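Local atomic coordinates of SusD homolog (Bacteroides thetaiotaomicron VPI-5482, PDB entry 3FDH), a protein that probably binds glycans at the bacterial cell surface, as a SusD/RagB-family outer-membrane lipoprotein, and helps pass them to a partner transporter. Residues A[117-120]-A[121-124]; A[202-205]-A[206-210]; A[162-165]-A[166-169]; A[193-196]-A[197-201]; A[331-334]-A[335-339]. All coordinates share one frame; numbering follows the deposited sequence.

Contact 1 of 5, residues A[117-120]-A[121-124]; sequences AYNC and ALIA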
loop_
_atom_site.group_PDB
_atom_site.type_symbol
_atom_site.label_atom_id
_atom_site.label_comp_id
_atom_site.label_asym_id
_atom_site.label_seq_id
_atom_site.Cartn_x
_atom_site.Cartn_y
_atom_site.Cartn_z
ATOM N N ALA A 117 3.055 1.028 15.159
ATOM C CA ALA A 117 1.954 1.844 14.674
ATOM C C ALA A 117 1.538 1.347 13.311
ATOM O O ALA A 117 0.357 1.211 13.004
ATOM C CB ALA A 117 2.360 3.332 14.596
ATOM N N TYR A 118 2.541 1.063 12.505
ATOM C CA TYR A 118 2.312 0.676 11.113
ATOM C C TYR A 118 1.541 -0.613 11.032
ATOM O O TYR A 118 0.608 -0.752 10.245
ATOM C CB TYR A 118 3.638 0.576 10.339
ATOM C CG TYR A 118 3.472 0.639 8.845
ATOM C CD1 TYR A 118 3.054 -0.472 8.126
ATOM C CD2 TYR A 118 3.751 1.794 8.152
ATOM C CE1 TYR A 118 2.898 -0.429 6.740
ATOM C CE2 TYR A 118 3.608 1.845 6.780
ATOM C CZ TYR A 118 3.192 0.724 6.074
ATOM O OH TYR A 118 3.051 0.790 4.697
ATOM N N ASN A 119 1.929 -1.550 11.882
ATOM C CA ASN A 119 1.293 -2.871 11.890
ATOM C C ASN A 119 -0.085 -2.841 12.517
ATOM O O ASN A 119 -0.998 -3.551 12.080
ATOM C CB ASN A 119 2.203 -3.910 12.521
ATOM C CG ASN A 119 3.334 -4.297 11.587
ATOM O OD1 ASN A 119 3.119 -4.976 10.580
ATOM N ND2 ASN A 119 4.533 -3.827 11.888
ATOM N N CYS A 120 -0.255 -1.970 13.502
ATOM C CA CYS A 120 -1.582 -1.821 14.104
ATOM C C CYS A 120 -2.543 -1.292 13.081
ATOM O O CYS A 120 -3.718 -1.664 13.038
ATOM C CB CYS A 120 -1.567 -0.871 15.301
ATOM S SG CYS A 120 -0.827 -1.606 16.807
ATOM N N ALA A 121 -2.032 -0.416 12.247
ATOM C CA ALA A 121 -2.857 0.211 11.197
ATOM C C ALA A 121 -3.282 -0.823 10.172
ATOM O O ALA A 121 -4.419 -0.821 9.688
ATOM C CB ALA A 121 -2.087 1.331 10.521
ATOM N N LEU A 122 -2.365 -1.711 9.822
ATOM C CA LEU A 122 -2.709 -2.772 8.829
ATOM C C LEU A 122 -3.822 -3.618 9.417
ATOM O O LEU A 122 -4.782 -4.010 8.766
ATOM C CB LEU A 122 -1.473 -3.618 8.448
ATOM C CG LEU A 122 -0.416 -2.938 7.571
ATOM C CD1 LEU A 122 0.880 -3.764 7.529
ATOM C CD2 LEU A 122 -0.949 -2.668 6.160
ATOM N N ILE A 123 -3.720 -3.854 10.705
ATOM C CA ILE A 123 -4.739 -4.659 11.364
ATOM C C ILE A 123 -6.080 -3.939 11.282
ATOM O O ILE A 123 -7.126 -4.489 10.882
ATOM C CB ILE A 123 -4.413 -4.917 12.866
ATOM C CG1 ILE A 123 -3.258 -5.914 13.023
ATOM C CG2 ILE A 123 -5.611 -5.509 13.577
ATOM C CD1 ILE A 123 -2.804 -6.101 14.468
ATOM N N ALA A 124 -6.040 -2.703 11.732
ATOM C CA ALA A 124 -7.257 -1.908 11.835
ATOM C C ALA A 124 -7.855 -1.661 10.473
ATOM O O ALA A 124 -9.041 -1.770 10.281
ATOM C CB ALA A 124 -7.002 -0.578 12.597
#
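Y118 and L122 meet one turn apart on a buried turn of helix 106-127, an α-helix of the SusD-like fold. The apolar part of the contact rests on L122 CD1. It comes to the edge of the Y118 ring, near the ring plane, 4.0 Å from Y118 CE1 and about as far from Y118 CD1. Y118 CG stands anti to the backbone N (chi1 -161°), which swings the ring along the helix towards L122. The same methyl, L122 CD1, lies 4.0 Å from N119 OD1, so this one methyl touches both the ring edge and the amide oxygen.

The polar ends find partners elsewhere in the fold: Y118 OH is hydrogen-bonded to L332 O, while the N119 amide bonds N36, T32 and the carbonyl of M115, which fixes its rotation by contacts on both its oxygen and its nitrogen.

Side chains also press on backbone oxygens: I123 CG1 sits 3.4 Å from N119 O, and A121 CB touches Y118 O at a similar range. C120 and A121 turn to I161 of helix 154-171.

Four i-to-i+4 backbone bonds complete the turn. Their N-H...O angles grow straighter along the chain, and the last, from A124 N to C120 O, measures 2.9 Å and 163°.

Contact 2 of 5, residues A[202-205]-A[206-210]; sequences KARY and TMRLI
At the C-terminal end of helix 191-208, T206 turns its hydroxyl back on the preceding turn. T206 OG1 donates to K202 O at 2.6 Å, and T206 N donates to K202 O at 2.9 Å; the two donors reach this oxygen from opposite faces of its carbonyl plane. The hydroxyl gets there because OG1 lies beside its own backbone N (chi1 -62°). Put a valine here and the hydroxyl is gone, which would probably leave K202 O with the backbone N-H as its remaining partner in this turn.

R204 and R208 run side by side, their guanidinium planes 35° apart. R208 NH2 lies 3.7 Å from R204 CD and 4.0 Å from Y205 CE1, at the ring edge, while R204 O sits over one face of the R208 guanidinium. The two cations gather round carboxylates: R208 bridges to E433 and D125, R204 to E337.

The backbone records the helix ending. M207 N to A203 O is 3.0 Å and nearly straight (172°), but L209 N to Y205 O is a weak bond of 3.4 Å, and L209 leaves helical angles. A threonine hydroxyl bonded to the carbonyl four residues earlier is a familiar motif of α-helices.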
loop_
_atom_site.group_PDB
_atom_site.type_symbol
_atom_site.label_atom_id
_atom_site.label_comp_id
_atom_site.label_asym_id
_atom_site.label_seq_id
_atom_site.Cartn_x
_atom_site.Cartn_y
_atom_site.Cartn_z
ATOM N N LYS A 202 1.364 10.171 10.389
ATOM C CA LYS A 202 0.345 10.975 11.031
ATOM C C LYS A 202 -0.547 11.621 9.984
ATOM O O LYS A 202 -1.738 11.765 10.168
ATOM C CB LYS A 202 0.926 12.038 11.984
ATOM C CG LYS A 202 1.415 11.400 13.309
ATOM C CD LYS A 202 1.712 12.373 14.431
ATOM C CE LYS A 202 0.453 12.846 15.069
ATOM N NZ LYS A 202 0.699 13.622 16.295
ATOM N N ALA A 203 0.019 11.987 8.863
ATOM C CA ALA A 203 -0.784 12.587 7.797
ATOM C C ALA A 203 -1.693 11.516 7.217
ATOM O O ALA A 203 -2.909 11.702 7.073
ATOM C CB ALA A 203 0.092 13.197 6.732
ATOM N N ARG A 204 -1.106 10.365 6.890
ATOM C CA ARG A 204 -1.884 9.270 6.282
ATOM C C ARG A 204 -3.056 8.895 7.150
ATOM O O ARG A 204 -4.191 8.714 6.693
ATOM C CB ARG A 204 -1.004 8.024 6.078
ATOM C CG ARG A 204 -1.782 6.752 5.717
ATOM C CD ARG A 204 -0.856 5.515 5.673
ATOM N NE ARG A 204 -0.040 5.388 4.449
ATOM C CZ ARG A 204 0.716 4.323 4.199
ATOM N NH1 ARG A 204 0.792 3.334 5.080
ATOM N NH2 ARG A 204 1.366 4.217 3.070
ATOM N N TYR A 205 -2.788 8.804 8.435
ATOM C CA TYR A 205 -3.792 8.291 9.396
ATOM C C TYR A 205 -4.820 9.338 9.797
ATOM O O TYR A 205 -5.950 9.010 10.126
ATOM C CB TYR A 205 -3.149 7.672 10.637
ATOM C CG TYR A 205 -2.183 6.535 10.329
ATOM C CD1 TYR A 205 -2.470 5.572 9.361
ATOM C CD2 TYR A 205 -1.013 6.390 11.057
ATOM C CE1 TYR A 205 -1.573 4.539 9.103
ATOM C CE2 TYR A 205 -0.123 5.348 10.825
ATOM C CZ TYR A 205 -0.388 4.440 9.844
ATOM O OH TYR A 205 0.533 3.435 9.631
ATOM N N THR A 206 -4.412 10.604 9.738
ATOM C CA THR A 206 -5.344 11.695 9.996
ATOM C C THR A 206 -6.385 11.727 8.876
ATOM O O THR A 206 -7.610 11.793 9.115
ATOM C CB THR A 206 -4.627 13.049 10.169
ATOM O OG1 THR A 206 -3.756 12.962 11.316
ATOM C CG2 THR A 206 -5.654 14.198 10.362
HETATM N N MSE A 207 -5.904 11.653 7.646
HETATM C CA MSE A 207 -6.827 11.670 6.505
HETATM C C MSE A 207 -7.675 10.406 6.520
HETATM O O MSE A 207 -8.853 10.411 6.146
HETATM C CB MSE A 207 -6.078 11.809 5.183
HETATM C CG MSE A 207 -7.035 11.983 4.020
HETATM SE SE MSE A 207 -7.882 13.678 4.015
HETATM C CE MSE A 207 -6.317 14.448 3.332
ATOM N N ARG A 208 -7.092 9.311 6.998
ATOM C CA ARG A 208 -7.838 8.028 7.019
ATOM C C ARG A 208 -9.153 8.117 7.762
ATOM O O ARG A 208 -10.170 7.522 7.364
ATOM C CB ARG A 208 -7.005 6.932 7.672
ATOM C CG ARG A 208 -7.743 5.591 7.694
ATOM C CD ARG A 208 -7.475 4.791 6.424
ATOM N NE ARG A 208 -6.174 4.132 6.553
ATOM C CZ ARG A 208 -5.104 4.348 5.797
ATOM N NH1 ARG A 208 -5.148 5.149 4.755
ATOM N NH2 ARG A 208 -3.996 3.676 6.037
ATOM N N LEU A 209 -9.138 8.883 8.858
ATOM C CA LEU A 209 -10.292 8.924 9.783
ATOM C C LEU A 209 -11.216 10.121 9.600
ATOM O O LEU A 209 -12.077 10.393 10.414
ATOM C CB LEU A 209 -9.818 8.930 11.218
ATOM C CG LEU A 209 -8.867 7.842 11.701
ATOM C CD1 LEU A 209 -8.768 7.931 13.220
ATOM C CD2 LEU A 209 -9.277 6.463 11.272
ATOM N N ILE A 210 -11.007 10.814 8.514
ATOM C CA ILE A 210 -11.703 12.084 8.243
ATOM C C ILE A 210 -13.220 11.986 8.298
ATOM O O ILE A 210 -13.884 12.892 8.760
ATOM C CB ILE A 210 -11.254 12.704 6.888
ATOM C CG1 ILE A 210 -11.599 14.199 6.844
ATOM C CG2 ILE A 210 -11.844 11.926 5.688
ATOM C CD1 ILE A 210 -10.876 15.021 7.897
#

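Contact 3 of 5, residues A[162-165]-A[166-169]; sequences ISYL and DDAI
D166 and D167 fold back over the carbonyl oxygens of I162 and S163 on helix 154-171, an α-helix that packs against helices 106-127 and 191-208 in the SusD-like fold. The backbone bonds are regular: D166 N to I162 O is 2.8 Å with an N-H...O angle of 153°, and the three that follow are closely similar in length and straightness.

The carboxylates form a second group. D166 CG is anti to its own carbonyl carbon and beside the backbone N (chi1 -73°), which lays the side chain back along the preceding turn. D166 OD2 lies 3.7 Å from the methyl I162 CG2, the two side chains crossing at a slant. The other oxygen, D166 OD1, forms a salt bridge with K202 of helix 191-208. With an asparagine in its place, the negative charge would be missing, and K202 NZ would probably lose its ionic mate across the helix interface.

D167 takes the same first torsion, bringing D167 CG to 3.2 Å from S163 O.

Alkyl groups pack mainly on backbone carbonyl oxygens. A168 CB touches both Y164 O and L165 O, and I169 CG1 comes within 3.2 Å of L165 O. The L165 side chain itself leaves this turn to pack on A117, K202 and Y205, while Y164 OH is bonded to R90.

One water links two partly exposed polar side chains. It donates to D167 OD2 at 2.7 Å and is hydrogen-bonded to S163 OG, also at 2.7 Å, bridging one turn of the helix where D167 OD2 and S163 OG stand 4.3 Å apart.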
loop_
_atom_site.group_PDB
_atom_site.type_symbol
_atom_site.label_atom_id
_atom_site.label_comp_id
_atom_site.label_asym_id
_atom_site.label_seq_id
_atom_site.Cartn_x
_atom_site.Cartn_y
_atom_site.Cartn_z
ATOM N N ILE A 162 -1.848 6.369 16.987
ATOM C CA ILE A 162 -1.367 7.764 17.122
ATOM C C ILE A 162 -0.442 7.918 18.335
ATOM O O ILE A 162 0.571 8.640 18.320
ATOM C CB ILE A 162 -2.521 8.747 17.217
ATOM C CG1 ILE A 162 -3.337 8.668 15.938
ATOM C CG2 ILE A 162 -1.983 10.177 17.466
ATOM C CD1 ILE A 162 -2.512 9.012 14.731
ATOM N N SER A 163 -0.778 7.167 19.359
ATOM C CA SER A 163 -0.019 7.182 20.599
ATOM C C SER A 163 1.381 6.641 20.363
ATOM O O SER A 163 2.376 7.196 20.843
ATOM C CB SER A 163 -0.763 6.392 21.664
ATOM O OG SER A 163 -0.026 6.344 22.873
ATOM N N TYR A 164 1.466 5.573 19.594
ATOM C CA TYR A 164 2.761 5.022 19.225
ATOM C C TYR A 164 3.597 6.032 18.456
ATOM O O TYR A 164 4.810 6.146 18.649
ATOM C CB TYR A 164 2.657 3.730 18.417
ATOM C CG TYR A 164 2.543 2.469 19.262
ATOM C CD1 TYR A 164 3.400 2.235 20.313
ATOM C CD2 TYR A 164 1.623 1.477 18.942
ATOM C CE1 TYR A 164 3.302 1.075 21.063
ATOM C CE2 TYR A 164 1.524 0.307 19.683
ATOM C CZ TYR A 164 2.360 0.112 20.736
ATOM O OH TYR A 164 2.252 -1.051 21.482
ATOM N N LEU A 165 2.939 6.775 17.579
ATOM C CA LEU A 165 3.636 7.737 16.710
ATOM C C LEU A 165 4.118 8.908 17.556
ATOM O O LEU A 165 5.235 9.395 17.400
ATOM C CB LEU A 165 2.754 8.213 15.542
ATOM C CG LEU A 165 2.495 7.141 14.457
ATOM C CD1 LEU A 165 1.519 7.622 13.385
ATOM C CD2 LEU A 165 3.838 6.676 13.845
ATOM N N ASP A 166 3.301 9.301 18.513
ATOM C CA ASP A 166 3.698 10.415 19.384
ATOM C C ASP A 166 4.889 9.991 20.220
ATOM O O ASP A 166 5.836 10.754 20.420
ATOM C CB ASP A 166 2.543 10.888 20.246
ATOM C CG ASP A 166 1.507 11.656 19.458
ATOM O OD1 ASP A 166 1.830 12.203 18.373
ATOM O OD2 ASP A 166 0.365 11.711 19.950
ATOM N N ASP A 167 4.852 8.750 20.684
ATOM C CA ASP A 167 5.955 8.211 21.502
ATOM C C ASP A 167 7.205 8.223 20.656
ATOM O O ASP A 167 8.275 8.637 21.074
ATOM C CB ASP A 167 5.696 6.774 21.927
ATOM C CG ASP A 167 4.619 6.645 22.987
ATOM O OD1 ASP A 167 4.216 7.668 23.569
ATOM O OD2 ASP A 167 4.176 5.500 23.240
ATOM N N ALA A 168 7.032 7.712 19.450
ATOM C CA ALA A 168 8.117 7.664 18.469
ATOM C C ALA A 168 8.747 9.035 18.210
ATOM O O ALA A 168 9.979 9.191 18.159
ATOM C CB ALA A 168 7.616 7.073 17.142
ATOM N N ILE A 169 7.893 10.018 17.999
ATOM C CA ILE A 169 8.350 11.381 17.680
ATOM C C ILE A 169 9.268 11.908 18.764
ATOM O O ILE A 169 10.268 12.566 18.491
ATOM C CB ILE A 169 7.160 12.340 17.414
ATOM C CG1 ILE A 169 6.503 11.971 16.065
ATOM C CG2 ILE A 169 7.620 13.814 17.441
ATOM C CD1 ILE A 169 5.137 12.588 15.844
HETATM O O HOH W 1 1.737 4.275 23.208
#

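Contact 4 of 5, residues A[193-196]-A[197-201]; sequences KWLK and FAYGL
F197 is the residue most enclosed by this turn of helix 191-208, and within this turn its side chain meets that of W194. The two side chains lie alongside each other and point the same way. W194 CE3 comes to the edge of the F197 ring, near its plane, 4.0 Å from F197 CD2. The ring planes are inclined at 50° with the centroids 5.9 Å apart, an oblique aromatic pair. F197 CG is anti to the backbone N (chi1 178°), which sets the ring beside the indole. Further along, L201 CD1 lies 3.7 Å above one face of the F197 ring, offset towards the rim. The indole N-H of W194 is bonded to D184, which helps to hold the indole's rotation, and Y187 meets the indole edge-to-face.

K196 takes part mainly through its backbone. K196 O accepts from G200 N at 2.9 Å, with a bent N-H...O angle of 140°, and it is also bonded to S230 OG. The K196 side chain is extended beyond CG and ends in a salt bridge to D236.

L195 meets Y199 one turn on. L195 CG touches Y199 CE2 at 4.2 Å, while Y199 CD2 comes closer, 3.4 Å from L195 O; the same oxygen receives the N-H of Y199 at 3.1 Å.

W194 and F197 both turn to V114 of helix 106-127, whereas L195 and Y199 turn to I169 of helix 154-171. One helix thus offers separate sides to two neighbours, as expected of the α-helical packing of SusD-like proteins.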
loop_
_atom_site.group_PDB
_atom_site.type_symbol
_atom_site.label_atom_id
_atom_site.label_comp_id
_atom_site.label_asym_id
_atom_site.label_seq_id
_atom_site.Cartn_x
_atom_site.Cartn_y
_atom_site.Cartn_z
ATOM N N LYS A 193 15.105 11.069 9.471
ATOM C CA LYS A 193 14.304 10.482 8.392
ATOM C C LYS A 193 13.171 9.658 8.994
ATOM O O LYS A 193 12.044 9.675 8.515
ATOM C CB LYS A 193 15.168 9.672 7.431
ATOM C CG LYS A 193 16.055 10.571 6.601
ATOM C CD LYS A 193 16.668 9.846 5.444
ATOM C CE LYS A 193 17.308 10.828 4.489
ATOM N NZ LYS A 193 17.774 10.171 3.271
ATOM N N TRP A 194 13.453 8.966 10.084
ATOM C CA TRP A 194 12.375 8.244 10.758
ATOM C C TRP A 194 11.329 9.225 11.265
ATOM O O TRP A 194 10.128 8.968 11.227
ATOM C CB TRP A 194 12.860 7.371 11.918
ATOM C CG TRP A 194 13.378 6.027 11.490
ATOM C CD1 TRP A 194 14.659 5.719 11.121
ATOM C CD2 TRP A 194 12.633 4.816 11.392
ATOM N NE1 TRP A 194 14.753 4.378 10.797
ATOM C CE2 TRP A 194 13.528 3.803 10.976
ATOM C CE3 TRP A 194 11.306 4.469 11.672
ATOM C CZ2 TRP A 194 13.142 2.502 10.803
ATOM C CZ3 TRP A 194 10.920 3.163 11.488
ATOM C CH2 TRP A 194 11.832 2.193 11.055
ATOM N N LEU A 195 11.802 10.366 11.724
ATOM C CA LEU A 195 10.919 11.378 12.301
ATOM C C LEU A 195 9.999 11.876 11.180
ATOM O O LEU A 195 8.788 12.036 11.347
ATOM C CB LEU A 195 11.753 12.505 12.947
ATOM C CG LEU A 195 11.040 13.508 13.842
ATOM C CD1 LEU A 195 10.430 12.820 15.056
ATOM C CD2 LEU A 195 12.087 14.519 14.280
ATOM N N LYS A 196 10.587 12.074 10.009
ATOM C CA LYS A 196 9.795 12.498 8.824
ATOM C C LYS A 196 8.747 11.455 8.454
ATOM O O LYS A 196 7.613 11.773 8.088
ATOM C CB LYS A 196 10.687 12.772 7.627
ATOM C CG LYS A 196 11.476 14.015 7.743
ATOM C CD LYS A 196 12.314 14.226 6.517
ATOM C CE LYS A 196 13.023 15.541 6.569
ATOM N NZ LYS A 196 14.042 15.602 5.481
ATOM N N PHE A 197 9.169 10.203 8.538
ATOM C CA PHE A 197 8.312 9.041 8.258
ATOM C C PHE A 197 7.164 9.037 9.278
ATOM O O PHE A 197 5.985 8.891 8.927
ATOM C CB PHE A 197 9.160 7.745 8.283
ATOM C CG PHE A 197 8.402 6.458 8.047
ATOM C CD1 PHE A 197 7.243 6.407 7.259
ATOM C CD2 PHE A 197 8.919 5.261 8.543
ATOM C CE1 PHE A 197 6.558 5.182 7.053
ATOM C CE2 PHE A 197 8.267 4.049 8.323
ATOM C CZ PHE A 197 7.112 4.015 7.544
ATOM N N ALA A 198 7.486 9.258 10.548
ATOM C CA ALA A 198 6.415 9.271 11.591
ATOM C C ALA A 198 5.354 10.352 11.289
ATOM O O ALA A 198 4.163 10.134 11.421
ATOM C CB ALA A 198 7.008 9.491 12.991
ATOM N N TYR A 199 5.801 11.525 10.873
ATOM C CA TYR A 199 4.873 12.626 10.536
ATOM C C TYR A 199 4.090 12.314 9.298
ATOM O O TYR A 199 2.947 12.719 9.150
ATOM C CB TYR A 199 5.588 13.978 10.361
ATOM C CG TYR A 199 5.799 14.655 11.682
ATOM C CD1 TYR A 199 4.718 15.161 12.407
ATOM C CD2 TYR A 199 7.063 14.775 12.223
ATOM C CE1 TYR A 199 4.893 15.752 13.625
ATOM C CE2 TYR A 199 7.257 15.399 13.453
ATOM C CZ TYR A 199 6.171 15.874 14.143
ATOM O OH TYR A 199 6.377 16.481 15.357
ATOM N N GLY A 200 4.724 11.580 8.401
ATOM C CA GLY A 200 4.082 11.191 7.140
ATOM C C GLY A 200 2.961 10.284 7.469
ATOM O O GLY A 200 1.842 10.408 6.903
ATOM N N LEU A 201 3.206 9.419 8.468
ATOM C CA LEU A 201 2.158 8.439 8.879
ATOM C C LEU A 201 1.012 9.150 9.616
ATOM O O LEU A 201 -0.169 8.811 9.479
ATOM C CB LEU A 201 2.751 7.295 9.711
ATOM C CG LEU A 201 3.649 6.290 8.982
ATOM C CD1 LEU A 201 4.259 5.308 9.994
ATOM C CD2 LEU A 201 2.876 5.559 7.899
#

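Contact 5 of 5, residues A[331-334]-A[335-339]; sequences LLMS and YHELM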
loop_
_atom_site.group_PDB
_atom_site.type_symbol
_atom_site.label_atom_id
_atom_site.label_comp_id
_atom_site.label_asym_id
_atom_site.label_seq_id
_atom_site.Cartn_x
_atom_site.Cartn_y
_atom_site.Cartn_z
ATOM N N LEU A 331 7.820 0.362 -0.962
ATOM C CA LEU A 331 7.555 1.691 -0.399
ATOM C C LEU A 331 6.512 1.581 0.749
ATOM O O LEU A 331 5.309 1.369 0.532
ATOM C CB LEU A 331 7.136 2.674 -1.513
ATOM C CG LEU A 331 8.150 2.856 -2.644
ATOM C CD1 LEU A 331 7.636 3.896 -3.673
ATOM C CD2 LEU A 331 9.494 3.182 -2.088
ATOM N N LEU A 332 7.014 1.677 1.987
ATOM C CA LEU A 332 6.159 1.680 3.187
ATOM C C LEU A 332 5.352 2.959 3.157
ATOM O O LEU A 332 4.208 2.998 3.607
ATOM C CB LEU A 332 6.917 1.515 4.483
ATOM C CG LEU A 332 7.503 0.121 4.731
ATOM C CD1 LEU A 332 8.169 0.037 6.132
ATOM C CD2 LEU A 332 6.449 -0.969 4.613
HETATM N N MSE A 333 5.962 4.003 2.602
HETATM C CA MSE A 333 5.220 5.232 2.345
HETATM C C MSE A 333 6.032 6.093 1.434
HETATM O O MSE A 333 7.192 6.428 1.743
HETATM C CB MSE A 333 4.808 5.961 3.630
HETATM C CG MSE A 333 3.713 7.031 3.338
HETATM SE SE MSE A 333 3.366 8.272 4.797
HETATM C CE MSE A 333 2.363 9.555 3.746
ATOM N N SER A 334 5.425 6.393 0.284
ATOM C CA SER A 334 6.085 7.169 -0.763
ATOM C C SER A 334 5.955 8.672 -0.655
ATOM O O SER A 334 5.046 9.231 -0.037
ATOM C CB SER A 334 5.602 6.725 -2.119
ATOM O OG SER A 334 4.232 7.037 -2.293
ATOM N N TYR A 335 6.926 9.333 -1.288
ATOM C CA TYR A 335 6.883 10.759 -1.364
ATOM C C TYR A 335 5.657 11.175 -2.157
ATOM O O TYR A 335 4.959 12.124 -1.793
ATOM C CB TYR A 335 8.144 11.306 -2.010
ATOM C CG TYR A 335 8.134 12.799 -2.293
ATOM C CD1 TYR A 335 8.096 13.740 -1.280
ATOM C CD2 TYR A 335 8.199 13.269 -3.607
ATOM C CE1 TYR A 335 8.076 15.095 -1.573
ATOM C CE2 TYR A 335 8.216 14.614 -3.896
ATOM C CZ TYR A 335 8.155 15.519 -2.893
ATOM O OH TYR A 335 8.192 16.862 -3.230
ATOM N N HIS A 336 5.344 10.416 -3.204
ATOM C CA HIS A 336 4.188 10.775 -4.043
ATOM C C HIS A 336 2.920 10.674 -3.234
ATOM O O HIS A 336 2.063 11.535 -3.349
ATOM C CB HIS A 336 4.074 10.064 -5.429
ATOM C CG HIS A 336 4.211 8.581 -5.403
ATOM N ND1 HIS A 336 5.446 7.948 -5.440
ATOM C CD2 HIS A 336 3.272 7.598 -5.386
ATOM C CE1 HIS A 336 5.248 6.637 -5.423
ATOM N NE2 HIS A 336 3.941 6.403 -5.367
ATOM N N GLU A 337 2.810 9.633 -2.418
ATOM C CA GLU A 337 1.616 9.489 -1.574
ATOM C C GLU A 337 1.489 10.710 -0.667
ATOM O O GLU A 337 0.407 11.257 -0.457
ATOM C CB GLU A 337 1.625 8.222 -0.698
ATOM C CG GLU A 337 0.474 8.237 0.259
ATOM C CD GLU A 337 0.452 7.123 1.289
ATOM O OE1 GLU A 337 1.169 6.098 1.193
ATOM O OE2 GLU A 337 -0.272 7.318 2.260
ATOM N N LEU A 338 2.606 11.166 -0.151
ATOM C CA LEU A 338 2.562 12.305 0.781
ATOM C C LEU A 338 2.094 13.573 0.053
ATOM O O LEU A 338 1.371 14.419 0.581
ATOM C CB LEU A 338 3.936 12.515 1.426
ATOM C CG LEU A 338 4.004 13.539 2.543
ATOM C CD1 LEU A 338 3.385 12.984 3.800
ATOM C CD2 LEU A 338 5.489 13.968 2.741
HETATM N N MSE A 339 2.494 13.685 -1.184
HETATM C CA MSE A 339 2.122 14.880 -1.977
HETATM C C MSE A 339 0.670 14.831 -2.391
HETATM O O MSE A 339 0.037 15.880 -2.569
HETATM C CB MSE A 339 3.041 15.079 -3.196
HETATM C CG MSE A 339 4.512 15.398 -2.823
HETATM SE SE MSE A 339 4.714 16.991 -1.722
HETATM C CE MSE A 339 4.690 16.320 -0.018
HETATM O O HOH W 2 3.038 4.829 -0.291
#
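S334 and H336 face each other across the start of helix 335-348, and the short serine side chain can be followed atom by atom. S334 CB stands over the imidazole, 3.6 Å from the ring centroid of H336 and 22° off the ring normal, a CH-pi contact. S334 OG then lies above the centre of the same face. Two torsions bring this about: both S334 OG and H336 CG sit between their backbone N and carbonyl carbon (chi1 66° and 50°), which folds the ring back over the serine. S334 OG accepts from E337 N at 3.0 Å and is also hydrogen-bonded to E430, whose other carboxylate oxygen bonds H336 NE2, so one glutamate holds both side chains.

This makes S334 the N-cap of the helix: its side chain satisfies an amide of the first turn, while S334 O takes the N-H of L338 at 3.1 Å. The return half of a capping box is here replaced by a water, which accepts from S334 N at 2.9 Å and lies 2.7 Å from E337 OE1, an oxygen that also meets R204.

Just before the cap, L332 and M333 both face A238 in a classic beta bulge. From there the selenomethionine M333 runs extended beyond CG and crosses E337 and L338 at about a right angle. M333 CG passes 3.5 Å from E337 OE1, and M333 CE ends 3.6 Å from L338 CD1. On the other flank, L331 CD1 approaches H336 CE1 to 4.0 Å.

Overall arrangement
Along the chain the order is contact 1, contact 3, contact 4, contact 2, contact 5. Contacts 4 and 2 adjoin on helix 191-208, with centres about 14 Å apart. Contact 1 on helix 106-127 and contact 3 on helix 154-171 have centres about 13 Å apart, and each touches both of those helix 191-208 contacts. Contact 5, where a loop enters helix 335-348, meets contact 4 through M333 beside G200, contact 2 through R204 and contact 1 directly through L332 and Y118; it has no touch with contact 3, the nearest atoms being about 9 Å away. Helix 191-208 thus lies among the other three elements and touches them all within the SusD-like fold.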